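PDB 3M7A: DUF192 domain-containing protein from Novosphingobium aromaticivorans, which is of unknown function but belongs to the DUF192 (COG1430) family and is probably made with a signal sequence for export. Local coordinates for residues 64-75 / 110-121; 87-98 / 132-140. All blocks are in the same frame, centred on the assembly; numbering follows the deposited sequence.

Contact 1. Residues 64-75 / 110-121; sequences IFLRNPPDMATF and LPAAGPTLAVLE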
loop_
_atom_site.group_PDB
_atom_site.type_symbol
_atom_site.label_atom_id
_atom_site.label_comp_id
_atom_site.label_asym_id
_atom_site.label_seq_id
_atom_site.Cartn_x
_atom_site.Cartn_y
_atom_site.Cartn_z
ATOM N N ILE A 64 -3.591 2.648 -0.831
ATOM C CA ILE A 64 -4.134 1.816 0.232
ATOM C C ILE A 64 -5.482 1.253 -0.251
ATOM O O ILE A 64 -6.344 1.994 -0.729
ATOM C CB ILE A 64 -4.236 2.608 1.582
ATOM C CG1 ILE A 64 -4.706 1.711 2.743
ATOM C CG2 ILE A 64 -5.134 3.821 1.479
ATOM C CD1 ILE A 64 -3.652 0.809 3.292
ATOM N N PHE A 65 -5.631 -0.055 -0.122
ATOM C CA PHE A 65 -6.780 -0.818 -0.547
ATOM C C PHE A 65 -7.481 -1.275 0.727
ATOM O O PHE A 65 -6.898 -2.020 1.504
ATOM C CB PHE A 65 -6.344 -2.041 -1.352
ATOM C CG PHE A 65 -5.555 -1.751 -2.629
ATOM C CD1 PHE A 65 -4.280 -1.239 -2.579
ATOM C CD2 PHE A 65 -6.079 -2.083 -3.870
ATOM C CE1 PHE A 65 -3.580 -1.015 -3.746
ATOM C CE2 PHE A 65 -5.370 -1.864 -5.036
ATOM C CZ PHE A 65 -4.114 -1.337 -4.976
ATOM N N LEU A 66 -8.699 -0.796 0.987
ATOM C CA LEU A 66 -9.410 -1.066 2.244
ATOM C C LEU A 66 -10.534 -2.029 1.939
ATOM O O LEU A 66 -11.362 -1.779 1.053
ATOM C CB LEU A 66 -9.950 0.202 2.890
ATOM C CG LEU A 66 -8.910 1.179 3.394
ATOM C CD1 LEU A 66 -9.633 2.361 4.091
ATOM C CD2 LEU A 66 -7.850 0.501 4.304
ATOM N N ARG A 67 -10.544 -3.138 2.662
ATOM C CA ARG A 67 -11.371 -4.266 2.288
ATOM C C ARG A 67 -12.380 -4.636 3.329
ATOM O O ARG A 67 -12.068 -4.823 4.482
ATOM C CB ARG A 67 -10.506 -5.478 2.012
ATOM C CG ARG A 67 -9.520 -5.201 0.903
ATOM C CD ARG A 67 -8.502 -6.282 0.757
ATOM N NE ARG A 67 -9.042 -7.604 0.463
ATOM C CZ ARG A 67 -9.459 -7.996 -0.731
ATOM N NH1 ARG A 67 -9.449 -7.178 -1.775
ATOM N NH2 ARG A 67 -9.887 -9.229 -0.913
ATOM N N ASN A 68 -13.617 -4.760 2.881
ATOM C CA ASN A 68 -14.710 -5.204 3.733
ATOM C C ASN A 68 -15.754 -5.880 2.844
ATOM O O ASN A 68 -16.350 -5.211 2.002
ATOM C CB ASN A 68 -15.346 -4.064 4.528
ATOM C CG ASN A 68 -16.323 -4.567 5.576
ATOM O OD1 ASN A 68 -16.663 -5.760 5.606
ATOM N ND2 ASN A 68 -16.794 -3.676 6.433
ATOM N N PRO A 69 -15.980 -7.196 3.011
ATOM C CA PRO A 69 -15.334 -8.069 3.989
ATOM C C PRO A 69 -13.829 -8.248 3.725
ATOM O O PRO A 69 -13.371 -8.081 2.579
ATOM C CB PRO A 69 -16.082 -9.390 3.808
ATOM C CG PRO A 69 -16.441 -9.400 2.378
ATOM C CD PRO A 69 -16.777 -7.975 2.039
ATOM N N PRO A 70 -13.057 -8.583 4.769
ATOM C CA PRO A 70 -11.593 -8.690 4.614
ATOM C C PRO A 70 -11.177 -10.038 4.023
ATOM O O PRO A 70 -10.411 -10.785 4.615
ATOM C CB PRO A 70 -11.094 -8.522 6.052
ATOM C CG PRO A 70 -12.224 -9.187 6.859
ATOM C CD PRO A 70 -13.476 -8.729 6.180
ATOM N N ASP A 71 -11.691 -10.344 2.847
ATOM C CA ASP A 71 -11.397 -11.578 2.167
ATOM C C ASP A 71 -9.912 -11.630 1.840
ATOM O O ASP A 71 -9.269 -10.596 1.601
ATOM C CB ASP A 71 -12.201 -11.607 0.865
ATOM C CG ASP A 71 -13.711 -11.817 1.090
ATOM O OD1 ASP A 71 -14.149 -12.205 2.198
ATOM O OD2 ASP A 71 -14.454 -11.596 0.113
HETATM N N MSE A 72 -9.361 -12.825 1.791
HETATM C CA MSE A 72 -7.979 -13.019 1.381
HETATM C C MSE A 72 -7.786 -12.424 -0.025
HETATM O O MSE A 72 -8.544 -12.738 -0.945
HETATM C CB MSE A 72 -7.692 -14.514 1.368
HETATM C CG MSE A 72 -6.297 -14.908 0.977
HETATM SE SE MSE A 72 -6.204 -16.839 0.828
HETATM C CE MSE A 72 -4.707 -16.937 -0.421
ATOM N N ALA A 73 -6.782 -11.566 -0.196
ATOM C CA ALA A 73 -6.523 -10.872 -1.461
ATOM C C ALA A 73 -5.449 -11.580 -2.271
ATOM O O ALA A 73 -4.498 -12.160 -1.716
ATOM C CB ALA A 73 -6.066 -9.460 -1.192
ATOM N N THR A 74 -5.584 -11.515 -3.589
ATOM C CA THR A 74 -4.522 -11.966 -4.499
ATOM C C THR A 74 -4.360 -10.881 -5.561
ATOM O O THR A 74 -5.346 -10.438 -6.132
ATOM C CB THR A 74 -4.851 -13.329 -5.158
ATOM O OG1 THR A 74 -4.986 -14.306 -4.126
ATOM C CG2 THR A 74 -3.740 -13.785 -6.101
ATOM N N PHE A 75 -3.118 -10.437 -5.776
ATOM C CA PHE A 75 -2.816 -9.322 -6.671
ATOM C C PHE A 75 -2.070 -9.818 -7.910
ATOM O O PHE A 75 -1.590 -10.954 -7.963
ATOM C CB PHE A 75 -2.009 -8.260 -5.912
ATOM C CG PHE A 75 -2.863 -7.345 -5.089
ATOM C CD1 PHE A 75 -3.524 -7.794 -3.984
ATOM C CD2 PHE A 75 -3.043 -6.040 -5.459
ATOM C CE1 PHE A 75 -4.334 -6.961 -3.255
ATOM C CE2 PHE A 75 -3.831 -5.213 -4.735
ATOM C CZ PHE A 75 -4.496 -5.666 -3.634
ATOM N N LEU A 110 -0.078 -12.965 -6.702
ATOM C CA LEU A 110 0.661 -12.549 -5.510
ATOM C C LEU A 110 -0.325 -12.602 -4.359
ATOM O O LEU A 110 -1.088 -11.668 -4.143
ATOM C CB LEU A 110 1.192 -11.128 -5.700
ATOM C CG LEU A 110 2.062 -10.943 -6.945
ATOM C CD1 LEU A 110 2.319 -9.458 -7.124
ATOM C CD2 LEU A 110 3.364 -11.780 -6.838
ATOM N N PRO A 111 -0.337 -13.718 -3.619
ATOM C CA PRO A 111 -1.368 -13.904 -2.595
ATOM C C PRO A 111 -1.008 -13.327 -1.242
ATOM O O PRO A 111 0.147 -13.381 -0.813
ATOM C CB PRO A 111 -1.461 -15.422 -2.474
ATOM C CG PRO A 111 -0.094 -15.883 -2.848
ATOM C CD PRO A 111 0.378 -14.965 -3.904
ATOM N N ALA A 112 -2.012 -12.837 -0.547
ATOM C CA ALA A 112 -1.907 -12.529 0.868
ATOM C C ALA A 112 -1.761 -13.823 1.654
ATOM O O ALA A 112 -2.202 -14.889 1.218
ATOM C CB ALA A 112 -3.175 -11.766 1.353
ATOM N N ALA A 113 -1.237 -13.698 2.878
ATOM C CA ALA A 113 -1.102 -14.841 3.763
ATOM C C ALA A 113 -2.434 -15.344 4.281
ATOM O O ALA A 113 -2.498 -16.447 4.785
ATOM C CB ALA A 113 -0.231 -14.450 4.949
ATOM N N GLY A 114 -3.489 -14.542 4.185
ATOM C CA GLY A 114 -4.788 -14.880 4.749
ATOM C C GLY A 114 -5.761 -13.736 4.590
ATOM O O GLY A 114 -5.481 -12.790 3.841
ATOM N N PRO A 115 -6.887 -13.766 5.332
ATOM C CA PRO A 115 -7.852 -12.667 5.319
ATOM C C PRO A 115 -7.146 -11.320 5.404
ATOM O O PRO A 115 -6.312 -11.097 6.270
ATOM C CB PRO A 115 -8.741 -12.974 6.524
ATOM C CG PRO A 115 -8.722 -14.479 6.604
ATOM C CD PRO A 115 -7.319 -14.887 6.197
ATOM N N THR A 116 -7.488 -10.469 4.455
ATOM C CA THR A 116 -6.749 -9.239 4.210
ATOM C C THR A 116 -7.660 -8.031 4.470
ATOM O O THR A 116 -8.625 -7.799 3.722
ATOM C CB THR A 116 -6.275 -9.193 2.764
ATOM O OG1 THR A 116 -5.580 -10.403 2.452
ATOM C CG2 THR A 116 -5.357 -8.006 2.511
ATOM N N LEU A 117 -7.379 -7.293 5.546
ATOM C CA LEU A 117 -8.101 -6.070 5.886
ATOM C C LEU A 117 -7.698 -4.908 4.978
ATOM O O LEU A 117 -8.529 -4.069 4.635
ATOM C CB LEU A 117 -7.840 -5.746 7.365
ATOM C CG LEU A 117 -8.503 -4.463 7.858
ATOM C CD1 LEU A 117 -10.037 -4.559 7.807
ATOM C CD2 LEU A 117 -8.046 -4.176 9.288
ATOM N N ALA A 118 -6.414 -4.819 4.648
ATOM C CA ALA A 118 -5.911 -3.724 3.820
ATOM C C ALA A 118 -4.682 -4.185 3.060
ATOM O O ALA A 118 -4.029 -5.144 3.439
ATOM C CB ALA A 118 -5.585 -2.495 4.692
ATOM N N VAL A 119 -4.355 -3.467 2.000
ATOM C CA VAL A 119 -3.131 -3.634 1.262
ATOM C C VAL A 119 -2.547 -2.255 1.013
ATOM O O VAL A 119 -3.268 -1.338 0.665
ATOM C CB VAL A 119 -3.370 -4.343 -0.090
ATOM C CG1 VAL A 119 -2.054 -4.563 -0.832
ATOM C CG2 VAL A 119 -4.090 -5.699 0.136
ATOM N N LEU A 120 -1.233 -2.124 1.207
ATOM C CA LEU A 120 -0.527 -0.887 0.935
ATOM C C LEU A 120 0.494 -1.186 -0.155
ATOM O O LEU A 120 1.353 -2.072 -0.000
ATOM C CB LEU A 120 0.159 -0.371 2.195
ATOM C CG LEU A 120 1.025 0.858 1.971
ATOM C CD1 LEU A 120 0.188 2.103 1.583
ATOM C CD2 LEU A 120 1.837 1.172 3.235
ATOM N N GLU A 121 0.389 -0.464 -1.265
ATOM C CA GLU A 121 1.388 -0.538 -2.336
ATOM C C GLU A 121 2.288 0.696 -2.330
ATOM O O GLU A 121 1.799 1.813 -2.264
ATOM C CB GLU A 121 0.715 -0.649 -3.717
ATOM C CG GLU A 121 -0.015 -1.963 -3.911
ATOM C CD GLU A 121 -0.715 -2.131 -5.234
ATOM O OE1 GLU A 121 -0.821 -1.184 -6.014
ATOM O OE2 GLU A 121 -1.195 -3.259 -5.466
#
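V119 packs against both F65 and F75 on the buried face of the sheet. Its CG2 branch lies 3.6 Å from CE1 of F75, while its CB lies beside CB of F65, with which it forms an antiparallel hydrogen-bonded pair. The two phenyl rings also meet, with CE2 of F75 above one face of F65, offset toward the rim. E121 reaches both rings: its CD is 3.4 Å from F65 CE1, and OE2 is 3.3 Å from F75 CD2, the carboxylate plane turned 69° from the F75 ring.

Between the strands, R67 folds back through a bend at chi3 (60°) and grips D71 O side-on with NE and NH2, at 2.9 Å for NH2; NH1 bonds Q47. CB of A73 sits over the centre of this guanidinium. T116 OG1 accepts from A73 N at 3.1 Å and donates to G114 O.

The solvent side is looser. In the conformer modelled here, the selenomethionine M72 runs alongside P111, and T74 OG1 only brushes the same proline ring.

Backbone bonds and apolar packing together hold 64-66 against 118-121. Strands 72-75 and 110-112 pair through backbone bonds, while R67 and T116 satisfy backbone groups in the irregular chain beside them.

Contact 2. Residues 87-98 / 132-140; sequences IFVGLDRRVMNI and IKPGDKVEW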
loop_
_atom_site.group_PDB
_atom_site.type_symbol
_atom_site.label_atom_id
_atom_site.label_comp_id
_atom_site.label_asym_id
_atom_site.label_seq_id
_atom_site.Cartn_x
_atom_site.Cartn_y
_atom_site.Cartn_z
ATOM N N ILE A 87 2.141 -4.778 0.363
ATOM C CA ILE A 87 2.172 -5.047 1.789
ATOM C C ILE A 87 0.770 -5.421 2.240
ATOM O O ILE A 87 -0.152 -4.611 2.181
ATOM C CB ILE A 87 2.664 -3.774 2.530
ATOM C CG1 ILE A 87 4.055 -3.327 2.041
ATOM C CG2 ILE A 87 2.605 -3.979 4.046
ATOM C CD1 ILE A 87 4.452 -1.908 2.432
ATOM N N PHE A 88 0.593 -6.671 2.648
ATOM C CA PHE A 88 -0.729 -7.197 2.997
ATOM C C PHE A 88 -0.929 -7.084 4.517
ATOM O O PHE A 88 -0.063 -7.516 5.301
ATOM C CB PHE A 88 -0.832 -8.659 2.601
ATOM C CG PHE A 88 -0.684 -8.918 1.131
ATOM C CD1 PHE A 88 -1.768 -8.834 0.272
ATOM C CD2 PHE A 88 0.530 -9.279 0.587
ATOM C CE1 PHE A 88 -1.642 -9.124 -1.068
ATOM C CE2 PHE A 88 0.664 -9.541 -0.781
ATOM C CZ PHE A 88 -0.425 -9.477 -1.596
ATOM N N VAL A 89 -2.063 -6.511 4.903
ATOM C CA VAL A 89 -2.344 -6.171 6.289
ATOM C C VAL A 89 -3.530 -7.021 6.794
ATOM O O VAL A 89 -4.589 -7.083 6.151
ATOM C CB VAL A 89 -2.655 -4.669 6.415
ATOM C CG1 VAL A 89 -2.984 -4.320 7.874
ATOM C CG2 VAL A 89 -1.522 -3.817 5.861
ATOM N N GLY A 90 -3.321 -7.682 7.932
ATOM C CA GLY A 90 -4.341 -8.492 8.565
ATOM C C GLY A 90 -5.316 -7.740 9.446
ATOM O O GLY A 90 -5.319 -6.506 9.506
ATOM N N LEU A 91 -6.162 -8.516 10.118
ATOM C CA LEU A 91 -7.324 -7.970 10.794
ATOM C C LEU A 91 -6.983 -7.194 12.061
ATOM O O LEU A 91 -7.813 -6.444 12.547
ATOM C CB LEU A 91 -8.348 -9.080 11.074
ATOM C CG LEU A 91 -9.309 -9.395 9.915
ATOM C CD1 LEU A 91 -8.576 -9.962 8.683
ATOM C CD2 LEU A 91 -10.427 -10.340 10.369
ATOM N N ASP A 92 -5.776 -7.406 12.586
ATOM C CA ASP A 92 -5.218 -6.648 13.679
ATOM C C ASP A 92 -4.387 -5.446 13.227
ATOM O O ASP A 92 -3.664 -4.854 14.030
ATOM C CB ASP A 92 -4.344 -7.570 14.553
ATOM C CG ASP A 92 -3.203 -8.219 13.773
ATOM O OD1 ASP A 92 -3.119 -8.014 12.530
ATOM O OD2 ASP A 92 -2.401 -8.981 14.350
ATOM N N ARG A 93 -4.508 -5.064 11.954
ATOM C CA ARG A 93 -3.742 -3.971 11.360
ATOM C C ARG A 93 -2.230 -4.210 11.372
ATOM O O ARG A 93 -1.459 -3.265 11.261
ATOM C CB ARG A 93 -4.115 -2.608 11.937
ATOM C CG ARG A 93 -5.547 -2.211 11.652
ATOM C CD ARG A 93 -5.754 -0.747 11.882
ATOM N NE ARG A 93 -7.124 -0.345 11.592
ATOM C CZ ARG A 93 -7.525 0.886 11.263
ATOM N NH1 ARG A 93 -6.676 1.928 11.235
ATOM N NH2 ARG A 93 -8.804 1.066 10.954
ATOM N N ARG A 94 -1.800 -5.472 11.395
ATOM C CA ARG A 94 -0.372 -5.773 11.286
ATOM C C ARG A 94 -0.063 -6.383 9.918
ATOM O O ARG A 94 -0.868 -7.122 9.327
ATOM C CB ARG A 94 0.095 -6.687 12.423
ATOM C CG ARG A 94 0.019 -6.019 13.757
ATOM C CD ARG A 94 0.590 -6.881 14.884
ATOM N NE ARG A 94 0.478 -6.159 16.157
ATOM C CZ ARG A 94 1.307 -5.205 16.588
ATOM N NH1 ARG A 94 2.353 -4.820 15.859
ATOM N NH2 ARG A 94 1.060 -4.591 17.745
ATOM N N VAL A 95 1.146 -6.106 9.434
ATOM C CA VAL A 95 1.613 -6.677 8.174
ATOM C C VAL A 95 1.739 -8.190 8.341
ATOM O O VAL A 95 2.390 -8.673 9.262
ATOM C CB VAL A 95 2.968 -6.060 7.764
ATOM C CG1 VAL A 95 3.521 -6.738 6.492
ATOM C CG2 VAL A 95 2.887 -4.531 7.592
HETATM N N MSE A 96 1.104 -8.932 7.438
HETATM C CA MSE A 96 1.221 -10.383 7.385
HETATM C C MSE A 96 2.394 -10.832 6.519
HETATM O O MSE A 96 3.154 -11.734 6.890
HETATM C CB MSE A 96 -0.050 -11.012 6.811
HETATM C CG MSE A 96 -1.274 -10.804 7.664
HETATM SE SE MSE A 96 -2.866 -11.608 6.911
HETATM C CE MSE A 96 -3.035 -10.551 5.320
ATOM N N ASN A 97 2.512 -10.229 5.349
ATOM C CA ASN A 97 3.469 -10.632 4.365
ATOM C C ASN A 97 3.600 -9.511 3.334
ATOM O O ASN A 97 2.736 -8.616 3.221
ATOM C CB ASN A 97 3.110 -11.963 3.674
ATOM C CG ASN A 97 1.881 -11.891 2.788
ATOM O OD1 ASN A 97 0.769 -11.616 3.261
ATOM N ND2 ASN A 97 2.070 -12.184 1.506
ATOM N N ILE A 98 4.716 -9.537 2.608
ATOM C CA ILE A 98 5.024 -8.540 1.605
ATOM C C ILE A 98 5.377 -9.278 0.311
ATOM O O ILE A 98 6.211 -10.189 0.340
ATOM C CB ILE A 98 6.215 -7.659 2.056
ATOM C CG1 ILE A 98 5.922 -6.961 3.413
ATOM C CG2 ILE A 98 6.559 -6.629 0.952
ATOM C CD1 ILE A 98 7.101 -6.213 3.984
ATOM N N ILE A 132 10.595 -2.042 6.686
ATOM C CA ILE A 132 9.227 -2.485 6.959
ATOM C C ILE A 132 9.204 -4.012 6.933
ATOM O O ILE A 132 9.768 -4.639 6.023
ATOM C CB ILE A 132 8.243 -1.856 5.949
ATOM C CG1 ILE A 132 8.145 -0.336 6.156
ATOM C CG2 ILE A 132 6.862 -2.517 6.064
ATOM C CD1 ILE A 132 7.385 0.413 5.082
ATOM N N LYS A 133 8.580 -4.608 7.950
ATOM C CA LYS A 133 8.593 -6.063 8.136
ATOM C C LYS A 133 7.231 -6.597 8.565
ATOM O O LYS A 133 6.449 -5.876 9.154
ATOM C CB LYS A 133 9.647 -6.440 9.182
ATOM C CG LYS A 133 11.078 -6.281 8.651
ATOM C CD LYS A 133 12.148 -6.480 9.686
ATOM C CE LYS A 133 13.518 -6.305 9.046
ATOM N NZ LYS A 133 13.722 -7.201 7.882
ATOM N N PRO A 134 6.977 -7.885 8.299
ATOM C CA PRO A 134 5.800 -8.513 8.868
ATOM C C PRO A 134 5.745 -8.283 10.369
ATOM O O PRO A 134 6.773 -8.338 11.066
ATOM C CB PRO A 134 5.976 -9.988 8.504
ATOM C CG PRO A 134 6.772 -9.956 7.212
ATOM C CD PRO A 134 7.743 -8.819 7.436
ATOM N N GLY A 135 4.540 -8.018 10.871
ATOM C CA GLY A 135 4.322 -7.632 12.253
ATOM C C GLY A 135 4.178 -6.139 12.509
ATOM O O GLY A 135 3.608 -5.733 13.534
ATOM N N ASP A 136 4.661 -5.304 11.600
ATOM C CA ASP A 136 4.568 -3.862 11.789
ATOM C C ASP A 136 3.109 -3.428 11.724
ATOM O O ASP A 136 2.270 -4.046 11.071
ATOM C CB ASP A 136 5.352 -3.125 10.713
ATOM C CG ASP A 136 6.847 -3.253 10.888
ATOM O OD1 ASP A 136 7.317 -3.876 11.877
ATOM O OD2 ASP A 136 7.536 -2.744 10.003
ATOM N N LYS A 137 2.813 -2.369 12.467
ATOM C CA LYS A 137 1.444 -1.865 12.613
ATOM C C LYS A 137 1.200 -0.824 11.525
ATOM O O LYS A 137 1.935 0.174 11.385
ATOM C CB LYS A 137 1.228 -1.259 14.006
ATOM C CG LYS A 137 -0.231 -0.942 14.354
ATOM C CD LYS A 137 -0.955 -2.214 14.880
ATOM C CE LYS A 137 -2.257 -1.931 15.594
ATOM N NZ LYS A 137 -2.939 -3.204 16.026
ATOM N N VAL A 138 0.121 -1.015 10.783
ATOM C CA VAL A 138 -0.303 -0.082 9.731
ATOM C C VAL A 138 -1.570 0.621 10.185
ATOM O O VAL A 138 -2.506 -0.041 10.647
ATOM C CB VAL A 138 -0.539 -0.829 8.396
ATOM C CG1 VAL A 138 -0.922 0.144 7.273
ATOM C CG2 VAL A 138 0.688 -1.700 8.032
ATOM N N GLU A 139 -1.595 1.949 10.085
ATOM C CA GLU A 139 -2.752 2.730 10.508
ATOM C C GLU A 139 -3.155 3.723 9.436
ATOM O O GLU A 139 -2.327 4.264 8.707
ATOM C CB GLU A 139 -2.433 3.493 11.795
ATOM C CG GLU A 139 -2.174 2.622 13.001
ATOM C CD GLU A 139 -3.431 2.019 13.609
ATOM O OE1 GLU A 139 -4.558 2.335 13.144
ATOM O OE2 GLU A 139 -3.287 1.225 14.573
ATOM N N TRP A 140 -4.460 3.904 9.350
ATOM C CA TRP A 140 -5.083 4.851 8.450
ATOM C C TRP A 140 -6.345 5.391 9.111
ATOM O O TRP A 140 -6.760 4.837 10.167
ATOM C CB TRP A 140 -5.455 4.182 7.111
ATOM C CG TRP A 140 -6.365 2.978 7.295
ATOM C CD1 TRP A 140 -7.742 2.969 7.319
ATOM C CD2 TRP A 140 -5.973 1.620 7.540
ATOM N NE1 TRP A 140 -8.200 1.712 7.537
ATOM C CE2 TRP A 140 -7.149 0.858 7.681
ATOM C CE3 TRP A 140 -4.747 0.964 7.630
ATOM C CZ2 TRP A 140 -7.124 -0.514 7.932
ATOM C CZ3 TRP A 140 -4.727 -0.406 7.872
ATOM C CH2 TRP A 140 -5.903 -1.123 8.000
ATOM O OXT TRP A 140 -6.947 6.337 8.582
HETATM O O HOH W 1 -9.485 3.871 10.522
HETATM O O HOH W 2 -1.663 -3.845 18.691
#
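R93 lies flat over the indole of W140, guanidinium and ring planes 13° apart, with CZ 3.9 Å from the centroid of the six-membered ring: a cation-pi stack. Extended from CG to NE, the side chain also lays its CD over that ring. NH1 bonds W140 O within the guanidinium plane and E139 OE1 at 2.9 Å in a salt bridge, the carboxylate oxygen lying 31° out of that plane. A water joins R93 NH2 to W140 O.

R94 points its NH1 at G135 O, 2.8 Å away and nearly in line with the carbonyl, while CD of K137 covers a face of its guanidinium. K137 bends at chi2 (83°), which brings NZ to D92 O at 2.7 Å; a second water bridges NZ and R94 NH2. Beneath these polar groups, CG2 of V138 packs against CG2 of V95 at 3.6 Å and against V89.

Backbone bonds position this shell: V138 N to R93 O, V95 N to D136 O, and G135 N to V95 O at 2.8 Å. D92 OD1 accepts from R94 N in an Asx turn, and D136 OD2 accepts from K133 N. K137 and E139 pair by backbone bonds with T28 and T26 of strand 21-29, and V138 packs on V25.

The whole is a beta hairpin, 84-89 with 95-102, closed by a type I turn at G90-R93 and docked on the C-terminal strand, with a type II turn at K133-D136 alongside.

In the fold
Contacts 1 and 2 have centres 10 Å apart and meet directly through neighbouring strands of one mixed sheet. Strand 118-123 of contact 1 lies beside strand 84-89 of contact 2, with A118 O 2.8 Å from V89 N and L120 O 2.8 Å from I87 N, both probable hydrogen bonds. L117 and A118 both face V89 in a classic beta bulge. Along the chain the segments alternate, and all four belong to the one COG1430 domain. N97 of contact 2 bonds A113 and P111 of contact 1, tying the hairpin to the corner after 110-112, while W140 touches L66 and A118.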